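Local coordinates for protein putative N-acetylneuraminate lyase ([Ruminococcus] gnavus ATCC 29149, PDB 6RB7) that belongs to the dihydrodipicolinate synthetase family, whose members are built on a (beta/alpha)8 barrel, and assembles as four chains, at residues V41-Y49 with V60-V68; Y218-F228 with A236-Y244. One frame throughout, in Å; residues are numbered along the deposited sequence.

Contact 1: residues V41-Y49 with V60-V68; sequences VIPAFYACY and VQGLTKYFV
Leu63 rises to meet Phe45 head-on, so that the CD2 methyl of Leu63 sits over the centre of the Phe45 ring, 3.7 Å from its centroid and 10° off the ring normal, in a clear CH-pi contact. The pair belongs to the first beta-alpha unit of a (beta/alpha)8 (TIM) barrel, where the end of strand 41-43 and the chain that follows it pack on helix 57-70. The Phe45 ring swings out opposite the backbone N (chi1 -163°), which brings it in among Val60, Leu63, Thr64 and Phe67. Its edge faces the helix backbone: Val60 O lies near the ring plane, 3.5 Å from Phe45 CZ. That carbonyl is already gripped twice, by the N-H of Thr64 and by Thr64 OG1 at 2.8 Å, the hydroxyl standing above the carbonyl plane. The same hydroxyl oxygen abuts the CE1 and CZ corner of Phe45. Nearer the CD1 corner, the Phe67 ring meets Phe45 obliquely, CE2 against CD1 at 3.8 Å, and it also receives Pro43, whose CB comes within 3.5 Å of Phe67 CE1 as the two side chains run alongside in opposing senses. Tyr46 lays its CB against Leu63 CD2 and sends its hydroxyl to Gly242 O in a hydrogen bond. Beyond it, Cys48 SG rests 3.7 Å from Leu63 CD2, while Cys48 CB touches Val60 CG2 at 3.9 Å.

Contact 2: residues Y218-F228 with A236-Y244; sequences YIIFNGPDEQF and AEGAIGGTY
Phe221 pairs with Gly238 and Asn222 with Ala239 in parallel register, the two short strands running at 38° to each other. Three backbone hydrogen bonds hold them: Gly238 N to Ile220 O, Asn222 N to Gly238 O (2.9 Å) and Ile240 N to Asn222 O. On the face carrying Phe221, the CD1 methyl of Ile240 lies over the aromatic ring, 3.9 Å from its centroid and shifted toward the rim. Gly238 has no side chain here, and its CA packs directly against Phe221 CD2. On the Ala239 face, the methyl CB of that residue touches Phe228 CE2 at 3.5 Å, and Tyr244 OH approaches the edge of the same phenylalanine ring. This is a right-handed beta-alpha-beta unit of the TIM barrel, with helix 228-234 as the crossover. Past the strand ends, Asp225 holds the turn after strand 238-241. Asp225 OD2 accepts Thr243 OG1 (2.6 Å) on the anti lone pair and Thr243 N (2.8 Å) nearly head-on to the C-O bond. The hydroxyl of Thr243 is placed for this by chi1 of 67°, and it also hydrogen-bonds to Tyr251 OH. The other oxygen, OD1, takes a water that in turn accepts from Gly242 N. A second water sits among Asp225 OD1, Asn222 and Tyr244 OH, accepting from Asn222 ND2, whose amide also reaches Pro224 O at 2.9 Å.

In the fold
Both contacts are buried in the same barrel, their centres about 17 Å apart, and they meet where its first and last strands adjoin: strand 41-43 lies beside strand 238-241, with Ile42 N 2.9 Å from Ala239 O in a probable hydrogen bond, and Tyr244 packs on Val41 and Pro43. All touching residues of contact 1 are buried, whereas a few of contact 2 are partly exposed. Contact 1 fixes an outer helix to a strand end and the chain after it, almost wholly by apolar and aromatic packing. Contact 2 joins neighbouring strands through backbone bonds, then becomes polar and hydrated beyond them, where 2-amino-2-hydroxymethyl-propane-1,3-diol, probably from the crystallisation liquor, hydrogen-bonds to Asp225 N and Glu226.

Contact 1: residues V41-Y49 with V60-V68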
ATOM      1  N   VAL A  41       2.994 -28.684  15.349  1.00 13.35           N
ATOM      2  CA  VAL A  41       1.826 -27.778  15.438  1.00 12.58           C
ATOM      3  C   VAL A  41       1.863 -27.114  16.820  1.00 11.54           C
ATOM      4  O   VAL A  41       1.801 -27.790  17.847  1.00 13.39           O
ATOM      5  CB  VAL A  41       0.553 -28.592  15.235  1.00 13.75           C
ATOM      6  CG1 VAL A  41      -0.691 -27.793  15.581  1.00 15.62           C
ATOM      7  CG2 VAL A  41       0.502 -29.176  13.822  1.00 13.78           C
ATOM      8  N   ILE A  42       2.020 -25.790  16.823  1.00 11.69           N
ATOM      9  CA  ILE A  42       2.088 -24.956  18.049  1.00 11.60           C
ATOM     10  C   ILE A  42       0.961 -23.936  17.982  1.00 11.50           C
ATOM     11  O   ILE A  42       1.093 -22.833  17.419  1.00 11.38           O
ATOM     12  CB  ILE A  42       3.475 -24.321  18.221  1.00 11.96           C
ATOM     13  CG1 ILE A  42       4.554 -25.399  18.348  1.00 13.15           C
ATOM     14  CG2 ILE A  42       3.480 -23.357  19.409  1.00 13.65           C
ATOM     15  CD1 ILE A  42       5.960 -24.862  18.518  1.00 15.57           C
ATOM     16  N   PRO A  43      -0.238 -24.267  18.487  1.00  9.37           N
ATOM     17  CA  PRO A  43      -1.300 -23.279  18.526  1.00 10.65           C
ATOM     18  C   PRO A  43      -0.965 -22.021  19.310  1.00 12.33           C
ATOM     19  O   PRO A  43      -0.313 -22.085  20.347  1.00 11.78           O
ATOM     20  CB  PRO A  43      -2.431 -24.008  19.267  1.00 11.96           C
ATOM     21  CG  PRO A  43      -2.139 -25.481  19.040  1.00 11.78           C
ATOM     22  CD  PRO A  43      -0.626 -25.557  19.096  1.00 11.91           C
ATOM     23  N   ALA A  44      -1.441 -20.873  18.839  1.00 10.55           N
ATOM     24  CA  ALA A  44      -1.528 -19.664  19.671  1.00 10.41           C
ATOM     25  C   ALA A  44      -2.511 -19.918  20.801  1.00 13.39           C
ATOM     26  O   ALA A  44      -3.622 -20.409  20.595  1.00 15.91           O
ATOM     27  CB  ALA A  44      -1.941 -18.475  18.861  1.00 13.43           C
ATOM     28  N   PHE A  45      -2.078 -19.615  21.998  1.00 10.30           N
ATOM     29  CA  PHE A  45      -2.875 -19.726  23.224  1.00 11.88           C
ATOM     30  C   PHE A  45      -3.809 -18.534  23.333  1.00 10.88           C
ATOM     31  O   PHE A  45      -3.374 -17.377  23.180  1.00 12.68           O
ATOM     32  CB  PHE A  45      -1.927 -19.782  24.405  1.00 12.30           C
ATOM     33  CG  PHE A  45      -2.544 -20.298  25.687  1.00 10.92           C
ATOM     34  CD1 PHE A  45      -2.590 -21.660  25.919  1.00 11.13           C
ATOM     35  CD2 PHE A  45      -3.025 -19.423  26.637  1.00 11.90           C
ATOM     36  CE1 PHE A  45      -3.151 -22.131  27.089  1.00 13.66           C
ATOM     37  CE2 PHE A  45      -3.592 -19.897  27.806  1.00 11.96           C
ATOM     38  CZ  PHE A  45      -3.657 -21.266  28.031  1.00 11.46           C
ATOM     39  N   TYR A  46      -5.090 -18.766  23.570  1.00  9.87           N
ATOM     40  CA  TYR A  46      -6.079 -17.668  23.652  1.00 10.81           C
ATOM     41  C   TYR A  46      -6.049 -17.000  25.028  1.00 12.71           C
ATOM     42  O   TYR A  46      -5.615 -17.592  26.041  1.00 13.25           O
ATOM     43  CB  TYR A  46      -7.484 -18.191  23.342  1.00 11.87           C
ATOM     44  CG  TYR A  46      -7.577 -18.913  22.027  1.00 12.98           C
ATOM     45  CD1 TYR A  46      -7.094 -18.323  20.870  1.00 13.63           C
ATOM     46  CD2 TYR A  46      -8.048 -20.216  21.935  1.00 11.05           C
ATOM     47  CE1 TYR A  46      -7.141 -18.987  19.657  1.00 13.46           C
ATOM     48  CE2 TYR A  46      -8.130 -20.872  20.730  1.00 12.19           C
ATOM     49  CZ  TYR A  46      -7.650 -20.270  19.579  1.00 12.30           C
ATOM     50  OH  TYR A  46      -7.733 -20.916  18.359  1.00 12.69           O
ATOM     51  N   ALA A  47      -6.524 -15.757  25.051  1.00 12.23           N
ATOM     52  CA  ALA A  47      -6.814 -15.028  26.308  1.00 12.76           C
ATOM     53  C   ALA A  47      -7.977 -15.697  27.015  1.00 14.32           C
ATOM     54  O   ALA A  47      -9.040 -15.839  26.416  1.00 14.00           O
ATOM     55  CB  ALA A  47      -7.064 -13.569  26.071  1.00 14.66           C
ATOM     56  N   CYS A  48      -7.788 -16.076  28.277  1.00 14.49           N
ATOM     57  CA  CYS A  48      -8.825 -16.750  29.090  1.00 14.67           C
ATOM     58  C   CYS A  48      -9.240 -15.795  30.203  1.00 14.07           C
ATOM     59  O   CYS A  48      -8.405 -15.509  31.115  1.00 16.20           O
ATOM     60  CB  CYS A  48      -8.275 -18.029  29.682  1.00 15.52           C
ATOM     61  SG  CYS A  48      -7.769 -19.243  28.441  1.00 15.45           S
ATOM     62  N   TYR A  49     -10.483 -15.323  30.146  1.00 14.56           N
ATOM     63  CA  TYR A  49     -10.994 -14.333  31.094  1.00 13.93           C
ATOM     64  C   TYR A  49     -12.115 -14.923  31.942  1.00 15.79           C
ATOM     65  O   TYR A  49     -12.775 -15.872  31.553  1.00 16.49           O
ATOM     66  CB  TYR A  49     -11.522 -13.089  30.396  1.00 16.19           C
ATOM     67  CG  TYR A  49     -10.554 -12.419  29.445  1.00 14.25           C
ATOM     68  CD1 TYR A  49      -9.445 -11.737  29.902  1.00 16.07           C
ATOM     69  CD2 TYR A  49     -10.842 -12.389  28.091  1.00 17.42           C
ATOM     70  CE1 TYR A  49      -8.595 -11.072  29.029  1.00 16.37           C
ATOM     71  CE2 TYR A  49      -9.998 -11.727  27.204  1.00 14.26           C
ATOM     72  CZ  TYR A  49      -8.902 -11.042  27.686  1.00 13.81           C
ATOM     73  OH  TYR A  49      -8.024 -10.415  26.830  1.00 14.75           O
ATOM     74  N   VAL A  60      -7.092 -20.352  32.259  1.00 13.55           N
ATOM     75  CA  VAL A  60      -5.766 -20.589  31.620  1.00 13.44           C
ATOM     76  C   VAL A  60      -5.354 -22.052  31.840  1.00 13.63           C
ATOM     77  O   VAL A  60      -4.899 -22.730  30.900  1.00 12.69           O
ATOM     78  CB  VAL A  60      -4.704 -19.608  32.134  1.00 13.04           C
ATOM     79  CG1 VAL A  60      -3.311 -20.017  31.648  1.00 12.35           C
ATOM     80  CG2 VAL A  60      -5.005 -18.168  31.789  1.00 16.05           C
ATOM     81  N   GLN A  61      -5.504 -22.566  33.070  1.00 14.47           N
ATOM     82  CA  GLN A  61      -5.092 -23.952  33.330  1.00 14.06           C
ATOM     83  C   GLN A  61      -5.956 -24.904  32.494  1.00 13.30           C
ATOM     84  O   GLN A  61      -5.406 -25.861  31.944  1.00 14.86           O
ATOM     85  CB  GLN A  61      -5.160 -24.237  34.829  1.00 15.65           C
ATOM     86  CG  GLN A  61      -4.161 -23.463  35.629  1.00 15.84           C
ATOM     87  CD  GLN A  61      -4.236 -23.807  37.098  1.00 23.41           C
ATOM     88  OE1 GLN A  61      -4.781 -24.865  37.472  1.00 21.65           O
ATOM     89  NE2 GLN A  61      -3.757 -22.885  37.923  1.00 25.63           N
ATOM     90  N   GLY A  62      -7.247 -24.617  32.368  1.00 13.58           N
ATOM     91  CA  GLY A  62      -8.178 -25.428  31.565  1.00 16.53           C
ATOM     92  C   GLY A  62      -7.722 -25.520  30.118  1.00 15.50           C
ATOM     93  O   GLY A  62      -7.679 -26.606  29.520  1.00 14.75           O
ATOM     94  N   LEU A  63      -7.412 -24.358  29.536  1.00 13.74           N
ATOM     95  CA  LEU A  63      -6.999 -24.350  28.119  1.00 12.58           C
ATOM     96  C   LEU A  63      -5.637 -25.031  27.940  1.00 11.96           C
ATOM     97  O   LEU A  63      -5.434 -25.725  26.932  1.00 13.10           O
ATOM     98  CB  LEU A  63      -7.007 -22.916  27.583  1.00 13.39           C
ATOM     99  CG  LEU A  63      -6.732 -22.812  26.086  1.00 12.63           C
ATOM    100  CD1 LEU A  63      -7.803 -23.492  25.251  1.00 14.26           C
ATOM    101  CD2 LEU A  63      -6.598 -21.358  25.680  1.00 14.33           C
ATOM    102  N   THR A  64      -4.749 -24.927  28.908  1.00 12.15           N
ATOM    103  CA  THR A  64      -3.425 -25.588  28.819  1.00 13.33           C
ATOM    104  C   THR A  64      -3.631 -27.110  28.829  1.00 14.29           C
ATOM    105  O   THR A  64      -3.046 -27.818  28.018  1.00 13.80           O
ATOM    106  CB  THR A  64      -2.492 -25.146  29.943  1.00 14.20           C
ATOM    107  OG1 THR A  64      -2.431 -23.723  30.019  1.00 13.16           O
ATOM    108  CG2 THR A  64      -1.125 -25.752  29.786  1.00 15.01           C
ATOM    109  N   LYS A  65      -4.471 -27.603  29.742  1.00 15.02           N
ATOM    110  CA  LYS A  65      -4.712 -29.066  29.844  1.00 15.05           C
ATOM    111  C   LYS A  65      -5.370 -29.551  28.552  1.00 15.19           C
ATOM    112  O   LYS A  65      -5.095 -30.703  28.115  1.00 15.95           O
ATOM    113  CB  LYS A  65      -5.561 -29.353  31.070  1.00 14.33           C
ATOM    114  CG  LYS A  65      -4.825 -29.089  32.360  1.00 16.04           C
ATOM    115  CD  LYS A  65      -5.592 -29.396  33.623  1.00 18.47           C
ATOM    116  CE  LYS A  65      -6.815 -28.513  33.781  1.00 22.34           C
ATOM    117  NZ  LYS A  65      -7.584 -28.831  35.018  1.00 25.13           N
ATOM    118  N   TYR A  66      -6.225 -28.730  27.945  1.00 13.94           N
ATOM    119  CA  TYR A  66      -6.842 -29.039  26.636  1.00 13.05           C
ATOM    120  C   TYR A  66      -5.754 -29.262  25.595  1.00 13.77           C
ATOM    121  O   TYR A  66      -5.785 -30.262  24.889  1.00 13.78           O
ATOM    122  CB  TYR A  66      -7.777 -27.911  26.235  1.00 12.84           C
ATOM    123  CG  TYR A  66      -8.227 -27.856  24.793  1.00 12.09           C
ATOM    124  CD1 TYR A  66      -9.265 -28.628  24.322  1.00 14.55           C
ATOM    125  CD2 TYR A  66      -7.628 -26.951  23.924  1.00 13.37           C
ATOM    126  CE1 TYR A  66      -9.716 -28.529  23.007  1.00 13.68           C
ATOM    127  CE2 TYR A  66      -8.066 -26.846  22.607  1.00 13.55           C
ATOM    128  CZ  TYR A  66      -9.120 -27.623  22.148  1.00 14.24           C
ATOM    129  OH  TYR A  66      -9.531 -27.505  20.846  1.00 14.87           O
ATOM    130  N   PHE A  67      -4.789 -28.363  25.500  1.00 13.27           N
ATOM    131  CA  PHE A  67      -3.718 -28.518  24.492  1.00 13.85           C
ATOM    132  C   PHE A  67      -2.844 -29.736  24.792  1.00 12.55           C
ATOM    133  O   PHE A  67      -2.448 -30.450  23.867  1.00 14.60           O
ATOM    134  CB  PHE A  67      -2.890 -27.246  24.388  1.00 12.59           C
ATOM    135  CG  PHE A  67      -3.590 -26.155  23.613  1.00 12.44           C
ATOM    136  CD1 PHE A  67      -4.020 -26.393  22.320  1.00 12.44           C
ATOM    137  CD2 PHE A  67      -3.827 -24.918  24.181  1.00 12.21           C
ATOM    138  CE1 PHE A  67      -4.649 -25.384  21.596  1.00 13.33           C
ATOM    139  CE2 PHE A  67      -4.400 -23.886  23.424  1.00 13.49           C
ATOM    140  CZ  PHE A  67      -4.870 -24.164  22.160  1.00 12.14           C
ATOM    141  N   VAL A  68      -2.556 -30.019  26.063  1.00 12.87           N
ATOM    142  CA  VAL A  68      -1.818 -31.264  26.411  1.00 13.90           C
ATOM    143  C   VAL A  68      -2.610 -32.478  25.936  1.00 16.16           C
ATOM    144  O   VAL A  68      -2.026 -33.362  25.268  1.00 18.28           O
ATOM    145  CB  VAL A  68      -1.573 -31.341  27.923  1.00 16.23           C
ATOM    146  CG1 VAL A  68      -1.067 -32.712  28.311  1.00 17.15           C
ATOM    147  CG2 VAL A  68      -0.655 -30.249  28.404  1.00 17.32           C
TER

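Contact 2: residues Y218-F228 with A236-Y244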
ATOM      1  N   TYR A 218      18.298 -22.963  11.905  1.00 11.55           N
ATOM      2  CA  TYR A 218      17.195 -22.038  12.185  1.00 12.48           C
ATOM      3  C   TYR A 218      15.911 -22.684  11.738  1.00 12.52           C
ATOM      4  O   TYR A 218      15.923 -23.604  10.905  1.00 14.25           O
ATOM      5  CB  TYR A 218      17.421 -20.699  11.459  1.00 12.83           C
ATOM      6  CG  TYR A 218      18.625 -19.957  11.941  1.00 12.32           C
ATOM      7  CD1 TYR A 218      19.898 -20.284  11.491  1.00 14.11           C
ATOM      8  CD2 TYR A 218      18.497 -18.916  12.835  1.00 12.22           C
ATOM      9  CE1 TYR A 218      21.007 -19.601  11.940  1.00 15.22           C
ATOM     10  CE2 TYR A 218      19.601 -18.207  13.279  1.00 13.31           C
ATOM     11  CZ  TYR A 218      20.858 -18.554  12.834  1.00 16.84           C
ATOM     12  OH  TYR A 218      21.961 -17.892  13.292  1.00 15.61           O
ATOM     13  N   ILE A 219      14.826 -22.276  12.372  1.00 11.36           N
ATOM     14  CA  ILE A 219      13.474 -22.760  12.040  1.00 12.45           C
ATOM     15  C   ILE A 219      12.607 -21.575  11.642  1.00 10.73           C
ATOM     16  O   ILE A 219      12.642 -20.506  12.278  1.00 11.14           O
ATOM     17  CB  ILE A 219      12.836 -23.570  13.185  1.00 10.83           C
ATOM     18  CG1 ILE A 219      11.497 -24.138  12.751  1.00 12.94           C
ATOM     19  CG2 ILE A 219      12.708 -22.757  14.464  1.00 12.26           C
ATOM     20  CD1 ILE A 219      10.972 -25.211  13.670  1.00 14.60           C
ATOM     21  N   ILE A 220      11.845 -21.781  10.571  1.00 10.49           N
ATOM     22  CA  ILE A 220      10.787 -20.836  10.173  1.00 10.86           C
ATOM     23  C   ILE A 220       9.439 -21.466  10.523  1.00 10.61           C
ATOM     24  O   ILE A 220       9.218 -22.660  10.216  1.00 11.95           O
ATOM     25  CB  ILE A 220      10.848 -20.448   8.686  1.00 10.46           C
ATOM     26  CG1 ILE A 220      12.281 -20.147   8.236  1.00 10.52           C
ATOM     27  CG2 ILE A 220       9.888 -19.304   8.448  1.00 11.87           C
ATOM     28  CD1 ILE A 220      12.985 -19.050   9.017  1.00 13.50           C
ATOM     29  N   PHE A 221       8.608 -20.717  11.209  1.00  9.48           N
ATOM     30  CA  PHE A 221       7.248 -21.160  11.534  1.00  9.02           C
ATOM     31  C   PHE A 221       6.251 -20.550  10.552  1.00 12.03           C
ATOM     32  O   PHE A 221       6.299 -19.333  10.294  1.00 11.95           O
ATOM     33  CB  PHE A 221       6.800 -20.776  12.926  1.00 10.56           C
ATOM     34  CG  PHE A 221       7.704 -21.188  14.062  1.00  9.92           C
ATOM     35  CD1 PHE A 221       8.819 -20.442  14.381  1.00 11.46           C
ATOM     36  CD2 PHE A 221       7.454 -22.358  14.779  1.00 12.05           C
ATOM     37  CE1 PHE A 221       9.609 -20.785  15.463  1.00 12.29           C
ATOM     38  CE2 PHE A 221       8.284 -22.728  15.814  1.00 12.59           C
ATOM     39  CZ  PHE A 221       9.355 -21.950  16.146  1.00 11.85           C
ATOM     40  N   ASN A 222       5.388 -21.367   9.973  1.00  8.75           N
ATOM     41  CA  ASN A 222       4.317 -20.831   9.107  1.00  9.28           C
ATOM     42  C   ASN A 222       3.271 -20.128   9.987  1.00 11.50           C
ATOM     43  O   ASN A 222       2.657 -20.794  10.867  1.00 12.06           O
ATOM     44  CB  ASN A 222       3.651 -21.948   8.329  1.00  9.02           C
ATOM     45  CG  ASN A 222       2.595 -21.403   7.387  1.00 11.41           C
ATOM     46  OD1 ASN A 222       2.940 -21.034   6.289  1.00 12.25           O
ATOM     47  ND2 ASN A 222       1.333 -21.318   7.840  1.00 10.11           N
ATOM     48  N   GLY A 223       3.004 -18.870   9.716  1.00 12.34           N
ATOM     49  CA  GLY A 223       2.006 -18.047  10.415  1.00 12.66           C
ATOM     50  C   GLY A 223       0.631 -18.033   9.775  1.00 14.08           C
ATOM     51  O   GLY A 223      -0.353 -18.009  10.507  1.00 14.27           O
ATOM     52  N   PRO A 224       0.464 -17.873   8.444  1.00 12.60           N
ATOM     53  CA  PRO A 224      -0.881 -17.792   7.831  1.00 11.67           C
ATOM     54  C   PRO A 224      -1.525 -19.181   7.768  1.00 10.53           C
ATOM     55  O   PRO A 224      -1.105 -20.040   6.961  1.00 10.61           O
ATOM     56  CB  PRO A 224      -0.635 -17.229   6.429  1.00 14.32           C
ATOM     57  CG  PRO A 224       0.728 -16.556   6.549  1.00 12.54           C
ATOM     58  CD  PRO A 224       1.489 -17.509   7.468  1.00 12.87           C
ATOM     59  N   ASP A 225      -2.519 -19.428   8.631  1.00 10.38           N
ATOM     60  CA  ASP A 225      -3.065 -20.801   8.777  1.00 10.57           C
ATOM     61  C   ASP A 225      -3.634 -21.292   7.430  1.00  9.94           C
ATOM     62  O   ASP A 225      -3.586 -22.514   7.150  1.00 10.47           O
ATOM     63  CB  ASP A 225      -4.163 -20.802   9.828  1.00 11.13           C
ATOM     64  CG  ASP A 225      -3.749 -20.281  11.208  1.00 16.86           C
ATOM     65  OD1 ASP A 225      -2.594 -19.838  11.367  1.00 15.53           O
ATOM     66  OD2 ASP A 225      -4.582 -20.393  12.137  1.00 14.73           O
ATOM     67  N   GLU A 226      -4.216 -20.382   6.655  1.00 10.68           N
ATOM     68  CA  GLU A 226      -4.857 -20.684   5.358  1.00 10.73           C
ATOM     69  C   GLU A 226      -3.834 -21.190   4.338  1.00 10.53           C
ATOM     70  O   GLU A 226      -4.220 -21.731   3.310  1.00 11.57           O
ATOM     71  CB  GLU A 226      -5.497 -19.405   4.811  1.00 14.42           C
ATOM     72  CG  GLU A 226      -6.601 -18.824   5.696  1.00 17.64           C
ATOM     73  CD  GLU A 226      -6.148 -17.838   6.783  1.00 15.21           C
ATOM     74  OE1 GLU A 226      -4.928 -17.764   7.146  1.00 13.83           O
ATOM     75  OE2 GLU A 226      -7.025 -17.055   7.263  1.00 18.70           O
ATOM     76  N   GLN A 227      -2.564 -21.010   4.606  1.00 10.16           N
ATOM     77  CA  GLN A 227      -1.455 -21.421   3.693  1.00 10.73           C
ATOM     78  C   GLN A 227      -0.562 -22.502   4.352  1.00 11.53           C
ATOM     79  O   GLN A 227       0.531 -22.761   3.845  1.00 11.94           O
ATOM     80  CB  GLN A 227      -0.646 -20.182   3.326  1.00 10.44           C
ATOM     81  CG  GLN A 227      -1.474 -19.104   2.660  1.00  9.77           C
ATOM     82  CD  GLN A 227      -0.686 -17.907   2.145  1.00 10.88           C
ATOM     83  OE1 GLN A 227      -1.171 -17.255   1.213  1.00 10.71           O
ATOM     84  NE2 GLN A 227       0.511 -17.603   2.707  1.00 10.55           N
ATOM     85  N   PHE A 228      -1.019 -23.121   5.438  1.00 11.23           N
ATOM     86  CA  PHE A 228      -0.237 -24.093   6.240  1.00 11.16           C
ATOM     87  C   PHE A 228       0.556 -25.050   5.339  1.00 11.68           C
ATOM     88  O   PHE A 228       1.807 -25.105   5.458  1.00 10.43           O
ATOM     89  CB  PHE A 228      -1.186 -24.821   7.189  1.00 10.91           C
ATOM     90  CG  PHE A 228      -0.561 -25.765   8.171  1.00 10.86           C
ATOM     91  CD1 PHE A 228      -0.040 -26.979   7.766  1.00 11.12           C
ATOM     92  CD2 PHE A 228      -0.514 -25.451   9.530  1.00 10.18           C
ATOM     93  CE1 PHE A 228       0.501 -27.866   8.694  1.00 13.45           C
ATOM     94  CE2 PHE A 228      -0.023 -26.355  10.444  1.00 12.08           C
ATOM     95  CZ  PHE A 228       0.526 -27.542  10.031  1.00 12.14           C
ATOM     96  N   ALA A 236       9.139 -24.167   5.928  1.00 12.12           N
ATOM     97  CA  ALA A 236       8.766 -23.934   7.331  1.00 10.66           C
ATOM     98  C   ALA A 236       8.640 -25.303   8.002  1.00 13.80           C
ATOM     99  O   ALA A 236       7.767 -26.075   7.622  1.00 13.68           O
ATOM    100  CB  ALA A 236       7.459 -23.170   7.445  1.00 10.73           C
ATOM    101  N   GLU A 237       9.415 -25.586   9.029  1.00 10.99           N
ATOM    102  CA  GLU A 237       9.325 -26.868   9.761  1.00 12.01           C
ATOM    103  C   GLU A 237       8.449 -26.721  11.009  1.00 13.34           C
ATOM    104  O   GLU A 237       8.132 -27.715  11.629  1.00 15.61           O
ATOM    105  CB  GLU A 237      10.735 -27.294  10.167  1.00 13.31           C
ATOM    106  CG  GLU A 237      11.620 -27.594   8.948  1.00 17.64           C
ATOM    107  CD  GLU A 237      13.113 -27.407   9.316  1.00 28.45           C
ATOM    108  OE1 GLU A 237      13.675 -26.204   9.688  1.00 18.92           O
ATOM    109  OE2 GLU A 237      13.744 -28.482   9.278  1.00 19.60           O
ATOM    110  N   GLY A 238       8.084 -25.504  11.351  1.00 11.57           N
ATOM    111  CA  GLY A 238       7.123 -25.241  12.437  1.00 14.49           C
ATOM    112  C   GLY A 238       5.908 -24.501  11.929  1.00 12.01           C
ATOM    113  O   GLY A 238       5.863 -24.087  10.774  1.00 10.61           O
ATOM    114  N   ALA A 239       4.923 -24.389  12.787  1.00 12.69           N
ATOM    115  CA  ALA A 239       3.627 -23.811  12.443  1.00 10.78           C
ATOM    116  C   ALA A 239       2.995 -23.243  13.700  1.00 10.14           C
ATOM    117  O   ALA A 239       2.808 -24.013  14.667  1.00 12.07           O
ATOM    118  CB  ALA A 239       2.767 -24.841  11.799  1.00 13.86           C
ATOM    119  N   ILE A 240       2.734 -21.933  13.706  1.00  9.57           N
ATOM    120  CA  ILE A 240       2.097 -21.221  14.842  1.00 10.71           C
ATOM    121  C   ILE A 240       0.850 -20.563  14.271  1.00 11.95           C
ATOM    122  O   ILE A 240       0.985 -19.723  13.352  1.00 11.00           O
ATOM    123  CB  ILE A 240       3.027 -20.218  15.519  1.00 10.40           C
ATOM    124  CG1 ILE A 240       4.232 -20.913  16.137  1.00 11.86           C
ATOM    125  CG2 ILE A 240       2.256 -19.390  16.527  1.00 12.42           C
ATOM    126  CD1 ILE A 240       5.359 -19.974  16.610  1.00 11.96           C
ATOM    127  N   GLY A 241      -0.311 -20.831  14.838  1.00 11.71           N
ATOM    128  CA  GLY A 241      -1.540 -20.357  14.213  1.00 13.60           C
ATOM    129  C   GLY A 241      -2.622 -19.994  15.223  1.00 13.83           C
ATOM    130  O   GLY A 241      -2.803 -20.707  16.219  1.00 12.29           O
ATOM    131  N   GLY A 242      -3.333 -18.930  14.926  1.00 12.77           N
ATOM    132  CA  GLY A 242      -4.450 -18.445  15.740  1.00 12.28           C
ATOM    133  C   GLY A 242      -5.687 -19.306  15.655  1.00 14.43           C
ATOM    134  O   GLY A 242      -6.515 -19.211  16.561  1.00 12.70           O
ATOM    135  N   THR A 243      -5.877 -20.103  14.586  1.00 11.30           N
ATOM    136  CA  THR A 243      -7.137 -20.880  14.451  1.00 12.11           C
ATOM    137  C   THR A 243      -6.911 -22.312  14.919  1.00 11.97           C
ATOM    138  O   THR A 243      -7.879 -23.057  15.012  1.00 12.69           O
ATOM    139  CB  THR A 243      -7.691 -20.889  13.033  1.00 11.46           C
ATOM    140  OG1 THR A 243      -6.818 -21.621  12.169  1.00 13.25           O
ATOM    141  CG2 THR A 243      -7.928 -19.506  12.506  1.00 13.39           C
ATOM    142  N   TYR A 244      -5.678 -22.696  15.250  1.00 11.29           N
ATOM    143  CA  TYR A 244      -5.395 -24.119  15.533  1.00 10.58           C
ATOM    144  C   TYR A 244      -6.201 -24.569  16.747  1.00 11.96           C
ATOM    145  O   TYR A 244      -6.648 -25.749  16.799  1.00 11.92           O
ATOM    146  CB  TYR A 244      -3.915 -24.388  15.812  1.00 11.07           C
ATOM    147  CG  TYR A 244      -2.929 -24.096  14.728  1.00 11.67           C
ATOM    148  CD1 TYR A 244      -3.271 -23.684  13.449  1.00 11.92           C
ATOM    149  CD2 TYR A 244      -1.591 -24.288  15.023  1.00 11.03           C
ATOM    150  CE1 TYR A 244      -2.283 -23.401  12.513  1.00 12.53           C
ATOM    151  CE2 TYR A 244      -0.612 -24.044  14.093  1.00 11.92           C
ATOM    152  CZ  TYR A 244      -0.959 -23.567  12.844  1.00 11.27           C
ATOM    153  OH  TYR A 244       0.030 -23.232  11.930  1.00 13.25           O
TER
HETATM  154  O   HOH W   1      15.398 -26.417  11.804  1.00 23.91           O
HETATM  155  O   HOH W   2      12.122 -24.168   8.980  1.00 12.35           O
HETATM  156  O   HOH W   3      -0.147 -20.986  10.577  1.00 12.79           O
HETATM  157  O   HOH W   4      -2.345 -17.365  12.686  1.00 16.80           O